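Local coordinates for protein beta-hexosaminidase Amuc_2018 (Akkermansia muciniphila, PDB 6JEB) that hydrolyses terminal non-reducing N-acetyl-beta-D-hexosamine residues, releasing GlcNAc from terminally unbranched N-glycans and chitobiose, at residues Thr1-Ile6 against Trp434-Arg439; Phe204-Lys209 against Glu262-Cys267; Gln305-Gly310 against Thr320-Arg325. All blocks are in the same frame, centred on the assembly; numbering follows the deposited sequence.

How the contacts relate
Contact 3 is the core contact: two neighbouring parallel strands of the catalytic barrel, with mostly buried residues, backbone hydrogen bonds and an aromatic wall against the bound acetamide. Contacts 1 and 2 lie farther out and are partly buried, on opposite sides of the chain's centre, their own centres about 55 Å apart. In contact 1 the N-terminal segment meets helix 434-452 through one arginine and a backbone carbonyl; contact 2 joins a loop to helix 262-266 through a zinc ion and a phenylalanine. Contacts 2 and 3 belong to the same catalytic domain, nearest atoms about 11 Å apart, yet metal-thiolate bonds dominate one and strand pairing the other.

Contact 1. Residues Thr1-Ile6 against Trp434-Arg439; sequences TAQYSI and WENFRR
The irregular segment Thr1-Ile6 passes the first turns of helix 434-452 at a distance, Ser5 CA and Arg439 CA being 7.8 Å apart, and the gap is spanned by side chains. Arg439 does most of the bridging. Its CG stands anti to the backbone N (chi1 170°), and a bend at chi3 brings the guanidinium up to the N-terminal chain. There NH2 donates to Tyr4 O over 3.0 Å, the carbonyl oxygen lying in the guanidinium plane with an N-H...O angle of 162°; NH1 adds a weak bond to the same oxygen. On the helix side, NE and NH2 together grip Asn436 OD1 side-on, at 3.2 and 2.8 Å, both reaching it from one face of the amide. The group is thereby held by acceptors at two parts of its rim. Gln3 comes over one guanidinium face, its NE2 3.3 Å from Arg439 NE; these are two donors and form no bond, and the planes are 30° apart. A water bridges the two amides, donating to Asn436 OD1 at 3.1 Å and weakly accepting from Gln3 NE2. Ser5 OG has its partner in Asp443, farther along the helix, whereas the Tyr4 side chain takes no part here and bonds through OH to Pro80 O. An alanine in place of Arg439 is likely to leave Tyr4 O and Asn436 OD1 without these donors and Gln3 without the flat group beneath its amide. The contact thus ties the start of the N-terminal domain to the last long helix of the chain, away from the annotated sites. Its chemistry is that of a guanidinium donating to two neutral carbonyl oxygens, whose dipoles probably stabilise its charge; Asp443, bonded to Ser5 OG, is likely to add to this.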
loop_
_atom_site.group_PDB
_atom_site.type_symbol
_atom_site.label_atom_id
_atom_site.label_comp_id
_atom_site.label_asym_id
_atom_site.label_seq_id
_atom_site.Cartn_x
_atom_site.Cartn_y
_atom_site.Cartn_z
ATOM N N THR A 1 2.368 31.250 -17.772
ATOM C CA THR A 1 1.699 30.969 -19.038
ATOM C C THR A 1 1.036 29.585 -19.017
ATOM O O THR A 1 0.902 28.979 -17.956
ATOM C CB THR A 1 2.673 31.099 -20.232
ATOM O OG1 THR A 1 1.966 30.896 -21.461
ATOM C CG2 THR A 1 3.809 30.090 -20.116
ATOM N N ALA A 2 0.623 29.093 -20.186
ATOM C CA ALA A 2 -0.167 27.869 -20.254
ATOM C C ALA A 2 0.688 26.645 -19.942
ATOM O O ALA A 2 1.792 26.491 -20.472
ATOM C CB ALA A 2 -0.791 27.730 -21.640
ATOM N N GLN A 3 0.159 25.761 -19.095
ATOM C CA GLN A 3 0.884 24.599 -18.607
ATOM C C GLN A 3 -0.038 23.389 -18.644
ATOM O O GLN A 3 -1.253 23.511 -18.815
ATOM C CB GLN A 3 1.328 24.796 -17.152
ATOM C CG GLN A 3 2.282 25.949 -16.921
ATOM C CD GLN A 3 2.621 26.115 -15.451
ATOM O OE1 GLN A 3 3.620 25.582 -14.968
ATOM N NE2 GLN A 3 1.784 26.852 -14.730
ATOM N N TYR A 4 0.553 22.210 -18.468
ATOM C CA TYR A 4 -0.204 20.992 -18.226
ATOM C C TYR A 4 -0.456 20.829 -16.731
ATOM O O TYR A 4 0.232 21.415 -15.888
ATOM C CB TYR A 4 0.574 19.769 -18.713
ATOM C CG TYR A 4 0.896 19.758 -20.190
ATOM C CD1 TYR A 4 -0.007 20.252 -21.130
ATOM C CD2 TYR A 4 2.102 19.239 -20.650
ATOM C CE1 TYR A 4 0.285 20.226 -22.479
ATOM C CE2 TYR A 4 2.403 19.213 -21.998
ATOM C CZ TYR A 4 1.493 19.708 -22.909
ATOM O OH TYR A 4 1.799 19.686 -24.253
ATOM N N SER A 5 -1.455 20.010 -16.410
ATOM C CA SER A 5 -1.749 19.679 -15.024
ATOM C C SER A 5 -1.677 18.176 -14.811
ATOM O O SER A 5 -2.673 17.542 -14.449
ATOM C CB SER A 5 -3.119 20.219 -14.621
ATOM O OG SER A 5 -3.077 21.632 -14.590
ATOM N N ILE A 6 -0.501 17.603 -15.027
ATOM C CA ILE A 6 -0.283 16.169 -14.907
ATOM C C ILE A 6 0.264 15.884 -13.517
ATOM O O ILE A 6 1.270 16.478 -13.102
ATOM C CB ILE A 6 0.704 15.676 -15.979
ATOM C CG1 ILE A 6 0.182 15.973 -17.391
ATOM C CG2 ILE A 6 1.008 14.188 -15.780
ATOM C CD1 ILE A 6 1.294 16.056 -18.421
ATOM N N TRP A 434 5.539 22.629 -4.018
ATOM C CA TRP A 434 4.193 22.692 -3.464
ATOM C C TRP A 434 3.301 23.602 -4.301
ATOM O O TRP A 434 2.147 23.258 -4.589
ATOM C CB TRP A 434 4.252 23.159 -2.010
ATOM C CG TRP A 434 2.915 23.522 -1.445
ATOM C CD1 TRP A 434 2.510 24.761 -1.028
ATOM C CD2 TRP A 434 1.790 22.647 -1.252
ATOM N NE1 TRP A 434 1.217 24.708 -0.582
ATOM C CE2 TRP A 434 0.750 23.424 -0.702
ATOM C CE3 TRP A 434 1.566 21.285 -1.477
ATOM C CZ2 TRP A 434 -0.499 22.887 -0.381
ATOM C CZ3 TRP A 434 0.320 20.750 -1.150
ATOM C CH2 TRP A 434 -0.693 21.553 -0.610
ATOM N N GLU A 435 3.831 24.751 -4.731
ATOM C CA GLU A 435 3.028 25.687 -5.511
ATOM C C GLU A 435 2.518 25.043 -6.795
ATOM O O GLU A 435 1.334 25.162 -7.133
ATOM C CB GLU A 435 3.829 26.953 -5.812
ATOM C CG GLU A 435 4.060 27.829 -4.591
ATOM C CD GLU A 435 2.765 28.240 -3.920
ATOM O OE1 GLU A 435 1.819 28.625 -4.641
ATOM O OE2 GLU A 435 2.686 28.164 -2.674
ATOM N N ASN A 436 3.394 24.349 -7.522
ATOM C CA ASN A 436 2.954 23.715 -8.760
ATOM C C ASN A 436 1.974 22.584 -8.481
ATOM O O ASN A 436 0.965 22.442 -9.182
ATOM C CB ASN A 436 4.149 23.203 -9.563
ATOM C CG ASN A 436 3.761 22.792 -10.967
ATOM O OD1 ASN A 436 3.206 23.596 -11.722
ATOM N ND2 ASN A 436 4.047 21.542 -11.330
ATOM N N PHE A 437 2.258 21.766 -7.468
ATOM C CA PHE A 437 1.359 20.666 -7.143
ATOM C C PHE A 437 -0.024 21.185 -6.776
ATOM O O PHE A 437 -1.042 20.667 -7.250
ATOM C CB PHE A 437 1.939 19.827 -6.002
ATOM C CG PHE A 437 1.007 18.751 -5.516
ATOM C CD1 PHE A 437 0.902 17.543 -6.200
ATOM C CD2 PHE A 437 0.219 18.957 -4.393
ATOM C CE1 PHE A 437 0.036 16.546 -5.757
ATOM C CE2 PHE A 437 -0.648 17.977 -3.943
ATOM C CZ PHE A 437 -0.746 16.767 -4.627
ATOM N N ARG A 438 -0.074 22.212 -5.920
ATOM C CA ARG A 438 -1.352 22.778 -5.493
ATOM C C ARG A 438 -2.141 23.320 -6.680
ATOM O O ARG A 438 -3.365 23.148 -6.753
ATOM C CB ARG A 438 -1.102 23.875 -4.455
ATOM C CG ARG A 438 -2.349 24.431 -3.802
ATOM C CD ARG A 438 -2.012 25.667 -2.990
ATOM N NE ARG A 438 -1.750 26.816 -3.851
ATOM C CZ ARG A 438 -0.830 27.743 -3.606
ATOM N NH1 ARG A 438 -0.061 27.651 -2.530
ATOM N NH2 ARG A 438 -0.662 28.754 -4.448
ATOM N N ARG A 439 -1.455 23.970 -7.626
ATOM C CA ARG A 439 -2.118 24.454 -8.833
ATOM C C ARG A 439 -2.769 23.303 -9.591
ATOM O O ARG A 439 -3.951 23.368 -9.953
ATOM C CB ARG A 439 -1.098 25.157 -9.732
ATOM C CG ARG A 439 -1.639 25.497 -11.121
ATOM C CD ARG A 439 -0.544 25.984 -12.074
ATOM N NE ARG A 439 0.424 24.943 -12.422
ATOM C CZ ARG A 439 0.234 24.028 -13.368
ATOM N NH1 ARG A 439 -0.903 23.999 -14.052
ATOM N NH2 ARG A 439 1.178 23.129 -13.621
HETATM O O HOH W 1 2.901 26.685 -11.438
#

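Contact 2. Residues Phe204-Lys209 against Glu262-Cys267; sequences FFCFPK and ELWEKC. With ZN (zinc ion), chain B.
Cys206 and Cys267 supply two of the four thiolates of a Cys4 zinc site that holds the loop Phe204-Lys209 against the end of helix 262-266; Cys226 and Cys270, the latter completing a CxxC pair with Cys267, supply the others. The close side of the contact is here. Cys206 SG and Cys267 SG each lie 2.3 Å from the zinc, and sharing the metal brings Cys206 CB to 3.6 Å from Cys267 CB. Cys267 SG is anti to its backbone N (chi1 173°), which lets it face the metal as the chain leaves the helix. Cys206 SG also meets the edge of the Trp264 indole at CD1, a sulfur-aromatic contact whose sulfur lies 77° off the ring normal. The indole is held by a hydrogen bond from NE1 to Val225 O and packs on helix 282-299.

Toward the surface the fit is looser, with no hydrogen bond across the two segments. The Phe207 ring turns its edge to the helix's carboxyl end, with Leu263 O and Lys266 O near the ring plane, while CD2 is 4.2 Å from Leu263 CD2. The ring also brushes Lys266 CB, beyond which that extended side chain leads away to a salt bridge with Glu262. Glu262 has a second cationic partner in Lys222. On the loop, Lys209 NZ forms a salt bridge with Glu223; it also curls back to donate to Phe207 O over 2.8 Å, in the carbonyl plane and on a lone pair.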
loop_
_atom_site.group_PDB
_atom_site.type_symbol
_atom_site.label_atom_id
_atom_site.label_comp_id
_atom_site.label_asym_id
_atom_site.label_seq_id
_atom_site.Cartn_x
_atom_site.Cartn_y
_atom_site.Cartn_z
ATOM N N PHE A 204 -3.358 -22.751 17.584
ATOM C CA PHE A 204 -2.135 -22.258 16.955
ATOM C C PHE A 204 -1.299 -21.382 17.883
ATOM O O PHE A 204 -0.222 -20.936 17.474
ATOM C CB PHE A 204 -2.449 -21.427 15.700
ATOM C CG PHE A 204 -3.091 -22.196 14.569
ATOM C CD1 PHE A 204 -3.219 -23.581 14.595
ATOM C CD2 PHE A 204 -3.556 -21.505 13.452
ATOM C CE1 PHE A 204 -3.822 -24.266 13.516
ATOM C CE2 PHE A 204 -4.155 -22.169 12.376
ATOM C CZ PHE A 204 -4.291 -23.553 12.409
ATOM N N PHE A 205 -1.752 -21.132 19.110
ATOM C CA PHE A 205 -1.176 -20.108 19.967
ATOM C C PHE A 205 -0.588 -20.719 21.234
ATOM O O PHE A 205 -0.980 -21.808 21.663
ATOM C CB PHE A 205 -2.225 -19.035 20.292
ATOM C CG PHE A 205 -2.641 -18.254 19.079
ATOM C CD1 PHE A 205 -3.519 -18.806 18.151
ATOM C CD2 PHE A 205 -2.094 -17.009 18.826
ATOM C CE1 PHE A 205 -3.858 -18.108 16.993
ATOM C CE2 PHE A 205 -2.434 -16.297 17.683
ATOM C CZ PHE A 205 -3.320 -16.842 16.763
ATOM N N CYS A 206 0.366 -19.993 21.831
ATOM C CA CYS A 206 1.042 -20.482 23.032
ATOM C C CYS A 206 0.056 -20.731 24.167
ATOM O O CYS A 206 0.200 -21.699 24.928
ATOM C CB CYS A 206 2.094 -19.470 23.489
ATOM S SG CYS A 206 3.346 -19.049 22.256
ATOM N N PHE A 207 -0.936 -19.853 24.310
ATOM C CA PHE A 207 -1.913 -19.916 25.395
ATOM C C PHE A 207 -3.301 -19.930 24.766
ATOM O O PHE A 207 -3.969 -18.890 24.670
ATOM C CB PHE A 207 -1.710 -18.768 26.387
ATOM C CG PHE A 207 -0.393 -18.836 27.111
ATOM C CD1 PHE A 207 -0.262 -19.606 28.262
ATOM C CD2 PHE A 207 0.722 -18.165 26.629
ATOM C CE1 PHE A 207 0.947 -19.698 28.925
ATOM C CE2 PHE A 207 1.942 -18.243 27.293
ATOM C CZ PHE A 207 2.050 -19.011 28.445
ATOM N N PRO A 208 -3.765 -21.098 24.330
ATOM C CA PRO A 208 -5.061 -21.170 23.643
ATOM C C PRO A 208 -6.203 -20.732 24.548
ATOM O O PRO A 208 -6.309 -21.149 25.709
ATOM C CB PRO A 208 -5.177 -22.650 23.253
ATOM C CG PRO A 208 -3.768 -23.144 23.233
ATOM C CD PRO A 208 -3.074 -22.398 24.344
ATOM N N LYS A 209 -7.063 -19.878 24.000
ATOM C CA LYS A 209 -8.219 -19.338 24.707
ATOM C C LYS A 209 -9.434 -19.624 23.837
ATOM O O LYS A 209 -9.771 -18.840 22.940
ATOM C CB LYS A 209 -8.037 -17.848 24.982
ATOM C CG LYS A 209 -6.838 -17.544 25.886
ATOM C CD LYS A 209 -6.479 -16.056 25.849
ATOM C CE LYS A 209 -5.175 -15.769 26.558
ATOM N NZ LYS A 209 -4.028 -16.325 25.804
ATOM N N GLU A 262 6.013 -11.047 25.094
ATOM C CA GLU A 262 5.711 -11.506 26.449
ATOM C C GLU A 262 5.210 -12.949 26.480
ATOM O O GLU A 262 5.649 -13.751 27.312
ATOM C CB GLU A 262 4.674 -10.571 27.071
ATOM C CG GLU A 262 4.127 -11.043 28.399
ATOM C CD GLU A 262 2.975 -10.188 28.886
ATOM O OE1 GLU A 262 2.869 -9.024 28.446
ATOM O OE2 GLU A 262 2.171 -10.684 29.703
ATOM N N LEU A 263 4.276 -13.299 25.588
ATOM C CA LEU A 263 3.704 -14.644 25.656
ATOM C C LEU A 263 4.668 -15.710 25.146
ATOM O O LEU A 263 4.639 -16.842 25.642
ATOM C CB LEU A 263 2.346 -14.713 24.949
ATOM C CG LEU A 263 1.244 -13.856 25.585
ATOM C CD1 LEU A 263 -0.123 -14.152 24.959
ATOM C CD2 LEU A 263 1.198 -14.052 27.098
ATOM N N TRP A 264 5.515 -15.381 24.159
ATOM C CA TRP A 264 6.594 -16.294 23.789
ATOM C C TRP A 264 7.535 -16.533 24.964
ATOM O O TRP A 264 7.979 -17.666 25.196
ATOM C CB TRP A 264 7.390 -15.737 22.611
ATOM C CG TRP A 264 6.786 -15.991 21.263
ATOM C CD1 TRP A 264 5.594 -16.619 20.986
ATOM C CD2 TRP A 264 7.363 -15.650 19.998
ATOM N NE1 TRP A 264 5.395 -16.666 19.624
ATOM C CE2 TRP A 264 6.467 -16.081 18.997
ATOM C CE3 TRP A 264 8.554 -15.018 19.614
ATOM C CZ2 TRP A 264 6.723 -15.903 17.635
ATOM C CZ3 TRP A 264 8.808 -14.839 18.264
ATOM C CH2 TRP A 264 7.895 -15.276 17.288
ATOM N N GLU A 265 7.868 -15.472 25.705
ATOM C CA GLU A 265 8.756 -15.635 26.854
ATOM C C GLU A 265 8.166 -16.608 27.864
ATOM O O GLU A 265 8.888 -17.442 28.423
ATOM C CB GLU A 265 9.037 -14.283 27.518
ATOM C CG GLU A 265 10.188 -14.321 28.531
ATOM C CD GLU A 265 9.788 -14.927 29.868
ATOM O OE1 GLU A 265 8.631 -14.724 30.292
ATOM O OE2 GLU A 265 10.629 -15.617 30.486
ATOM N N LYS A 266 6.849 -16.528 28.095
ATOM C CA LYS A 266 6.185 -17.334 29.113
ATOM C C LYS A 266 5.785 -18.718 28.631
ATOM O O LYS A 266 5.576 -19.609 29.464
ATOM C CB LYS A 266 4.916 -16.625 29.598
ATOM C CG LYS A 266 5.182 -15.373 30.396
ATOM C CD LYS A 266 3.896 -14.686 30.799
ATOM C CE LYS A 266 4.199 -13.427 31.604
ATOM N NZ LYS A 266 2.962 -12.691 31.984
ATOM N N CYS A 267 5.669 -18.914 27.322
ATOM C CA CYS A 267 5.151 -20.164 26.779
ATOM C C CYS A 267 6.015 -21.349 27.206
ATOM O O CYS A 267 7.238 -21.324 27.008
ATOM C CB CYS A 267 5.123 -20.079 25.256
ATOM S SG CYS A 267 4.694 -21.645 24.449
HETATM ZN ZN ZN B . 4.823 -20.870 22.246
#

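Contact 3. Residues Gln305-Gly310 against Thr320-Arg325; sequences QFWYEG and TVYAWR. With ACM (acetamide), chain C.
Trp307 and Tyr322 pair in parallel register on adjacent strands of the (beta/alpha)8 barrel, fixed by backbone hydrogen bonds from Tyr322 N to Phe306 O (2.9 Å) and from Tyr308 N to Tyr322 O (2.8 Å). At the root of its side chain, Trp307 CB lies 3.9 Å from Trp324 NE1. Over one indole face sits the acetamide methyl C2, 3.4 Å from Trp307 CD2, and NE1 is held by Glu187 OE2. The six-membered ring runs past Tyr322, CE3 standing 3.7 Å from Tyr322 CB, and CZ3, farther out, still lies against Tyr322 CB and CG. The edge of Trp307 points at the face of Trp324 (planes at 75°), whose own face covers the acetamide, so two tryptophans form adjoining walls of the acetamide pocket, which probably takes the substrate's acetamido group, as in other family 20 enzymes; Asp257 and Tyr352 hydrogen-bond the ligand.

At the Trp324 edge, Glu309 serves as a second-shell residue, its carboxylate nearly coplanar with the indole. Its OE1 receives Arg325 NH2 almost straight (176°) at 2.9 Å and also takes the backbone N of catalytic Glu258; OE2 receives Arg325 NE and, weakly, Trp324 NE1. Trp324 CG sits between its backbone N and carbonyl carbon (chi1 69°), which lays the indole between Arg325 CG on one face and the acetamide on the other. Deeper in the barrel Tyr322 OH donates to Gln305 OE1. The pair of strands lies between strands 251-253 and 342-345, while Tyr308 and Val321 face outward onto helix 329-339.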
loop_
_atom_site.group_PDB
_atom_site.type_symbol
_atom_site.label_atom_id
_atom_site.label_comp_id
_atom_site.label_asym_id
_atom_site.label_seq_id
_atom_site.Cartn_x
_atom_site.Cartn_y
_atom_site.Cartn_z
ATOM N N GLN A 305 8.257 -9.761 2.728
ATOM C CA GLN A 305 8.484 -8.390 3.172
ATOM C C GLN A 305 7.964 -8.253 4.597
ATOM O O GLN A 305 7.203 -9.097 5.073
ATOM C CB GLN A 305 7.788 -7.357 2.278
ATOM C CG GLN A 305 8.091 -7.490 0.805
ATOM C CD GLN A 305 7.391 -6.422 -0.005
ATOM O OE1 GLN A 305 6.242 -6.072 0.281
ATOM N NE2 GLN A 305 8.071 -5.895 -1.019
ATOM N N PHE A 306 8.370 -7.172 5.274
ATOM C CA PHE A 306 8.042 -6.983 6.683
ATOM C C PHE A 306 7.844 -5.505 6.980
ATOM O O PHE A 306 8.482 -4.649 6.365
ATOM C CB PHE A 306 9.180 -7.463 7.596
ATOM C CG PHE A 306 9.684 -8.839 7.272
ATOM C CD1 PHE A 306 10.665 -9.023 6.302
ATOM C CD2 PHE A 306 9.201 -9.949 7.954
ATOM C CE1 PHE A 306 11.138 -10.292 6.003
ATOM C CE2 PHE A 306 9.673 -11.218 7.655
ATOM C CZ PHE A 306 10.645 -11.385 6.682
ATOM N N TRP A 307 6.987 -5.212 7.966
ATOM C CA TRP A 307 7.019 -3.902 8.614
ATOM C C TRP A 307 8.293 -3.816 9.445
ATOM O O TRP A 307 8.539 -4.678 10.296
ATOM C CB TRP A 307 5.801 -3.709 9.525
ATOM C CG TRP A 307 4.470 -3.775 8.823
ATOM C CD1 TRP A 307 3.524 -4.755 8.953
ATOM C CD2 TRP A 307 3.938 -2.825 7.884
ATOM N NE1 TRP A 307 2.438 -4.481 8.150
ATOM C CE2 TRP A 307 2.667 -3.300 7.483
ATOM C CE3 TRP A 307 4.404 -1.616 7.355
ATOM C CZ2 TRP A 307 1.864 -2.614 6.576
ATOM C CZ3 TRP A 307 3.604 -0.930 6.448
ATOM C CH2 TRP A 307 2.346 -1.433 6.069
ATOM N N TYR A 308 9.111 -2.795 9.200
ATOM C CA TYR A 308 10.349 -2.645 9.959
ATOM C C TYR A 308 10.041 -2.254 11.399
ATOM O O TYR A 308 9.326 -1.278 11.645
ATOM C CB TYR A 308 11.215 -1.563 9.318
ATOM C CG TYR A 308 12.573 -1.435 9.962
ATOM C CD1 TYR A 308 13.438 -2.520 10.021
ATOM C CD2 TYR A 308 12.995 -0.229 10.506
ATOM C CE1 TYR A 308 14.700 -2.408 10.605
ATOM C CE2 TYR A 308 14.255 -0.106 11.099
ATOM C CZ TYR A 308 15.098 -1.201 11.143
ATOM O OH TYR A 308 16.348 -1.099 11.718
ATOM N N GLU A 309 10.586 -3.009 12.356
ATOM C CA GLU A 309 10.299 -2.777 13.769
ATOM C C GLU A 309 11.508 -2.273 14.555
ATOM O O GLU A 309 11.506 -2.324 15.788
ATOM C CB GLU A 309 9.658 -4.007 14.422
ATOM C CG GLU A 309 8.202 -4.212 13.989
ATOM C CD GLU A 309 7.276 -3.126 14.516
ATOM O OE1 GLU A 309 6.643 -3.329 15.567
ATOM O OE2 GLU A 309 7.181 -2.053 13.885
ATOM N N GLY A 310 12.531 -1.771 13.866
ATOM C CA GLY A 310 13.623 -1.089 14.524
ATOM C C GLY A 310 14.786 -1.959 14.951
ATOM O O GLY A 310 15.755 -1.429 15.508
ATOM N N THR A 320 13.246 -7.002 2.029
ATOM C CA THR A 320 12.684 -5.656 2.005
ATOM C C THR A 320 11.832 -5.417 3.246
ATOM O O THR A 320 11.000 -6.260 3.614
ATOM C CB THR A 320 11.843 -5.441 0.740
ATOM O OG1 THR A 320 12.703 -5.452 -0.403
ATOM C CG2 THR A 320 11.109 -4.105 0.789
ATOM N N VAL A 321 12.034 -4.257 3.875
ATOM C CA VAL A 321 11.260 -3.836 5.034
ATOM C C VAL A 321 10.657 -2.464 4.762
ATOM O O VAL A 321 11.169 -1.690 3.946
ATOM C CB VAL A 321 12.110 -3.826 6.326
ATOM C CG1 VAL A 321 12.692 -5.219 6.603
ATOM C CG2 VAL A 321 13.214 -2.777 6.247
ATOM N N TYR A 322 9.551 -2.169 5.449
ATOM C CA TYR A 322 8.840 -0.900 5.321
ATOM C C TYR A 322 9.094 -0.066 6.570
ATOM O O TYR A 322 8.703 -0.464 7.673
ATOM C CB TYR A 322 7.332 -1.127 5.209
ATOM C CG TYR A 322 6.832 -1.796 3.952
ATOM C CD1 TYR A 322 7.097 -3.137 3.686
ATOM C CD2 TYR A 322 6.036 -1.101 3.054
ATOM C CE1 TYR A 322 6.602 -3.748 2.540
ATOM C CE2 TYR A 322 5.534 -1.708 1.916
ATOM C CZ TYR A 322 5.813 -3.028 1.667
ATOM O OH TYR A 322 5.300 -3.609 0.533
ATOM N N ALA A 323 9.711 1.101 6.395
ATOM C CA ALA A 323 9.889 2.031 7.504
ATOM C C ALA A 323 8.583 2.771 7.748
ATOM O O ALA A 323 8.008 3.348 6.822
ATOM C CB ALA A 323 10.999 3.031 7.177
ATOM N N TRP A 324 8.101 2.740 8.984
ATOM C CA TRP A 324 6.822 3.372 9.293
ATOM C C TRP A 324 6.784 4.124 10.613
ATOM O O TRP A 324 6.042 5.107 10.714
ATOM C CB TRP A 324 5.689 2.335 9.283
ATOM C CG TRP A 324 5.726 1.329 10.410
ATOM C CD1 TRP A 324 6.454 0.171 10.460
ATOM C CD2 TRP A 324 4.970 1.379 11.630
ATOM N NE1 TRP A 324 6.200 -0.495 11.639
ATOM C CE2 TRP A 324 5.295 0.226 12.373
ATOM C CE3 TRP A 324 4.060 2.296 12.172
ATOM C CZ2 TRP A 324 4.729 -0.043 13.622
ATOM C CZ3 TRP A 324 3.500 2.027 13.407
ATOM C CH2 TRP A 324 3.839 0.867 14.120
ATOM N N ARG A 325 7.548 3.721 11.621
ATOM C CA ARG A 325 7.382 4.300 12.941
ATOM C C ARG A 325 7.794 5.762 12.969
ATOM O O ARG A 325 8.790 6.160 12.352
ATOM C CB ARG A 325 8.163 3.494 13.968
ATOM C CG ARG A 325 7.484 2.168 14.240
ATOM C CD ARG A 325 8.071 1.458 15.411
ATOM N NE ARG A 325 7.322 0.248 15.758
ATOM C CZ ARG A 325 6.368 0.195 16.686
ATOM N NH1 ARG A 325 6.034 1.281 17.369
ATOM N NH2 ARG A 325 5.761 -0.953 16.950
HETATM C C1 ACM C . 1.573 -0.658 11.564
HETATM O O ACM C . 1.291 0.498 11.536
HETATM N N ACM C . 1.017 -1.466 12.602
HETATM C C2 ACM C . 2.499 -1.322 10.560
HETATM O O HOH W 2 9.510 1.431 11.261
#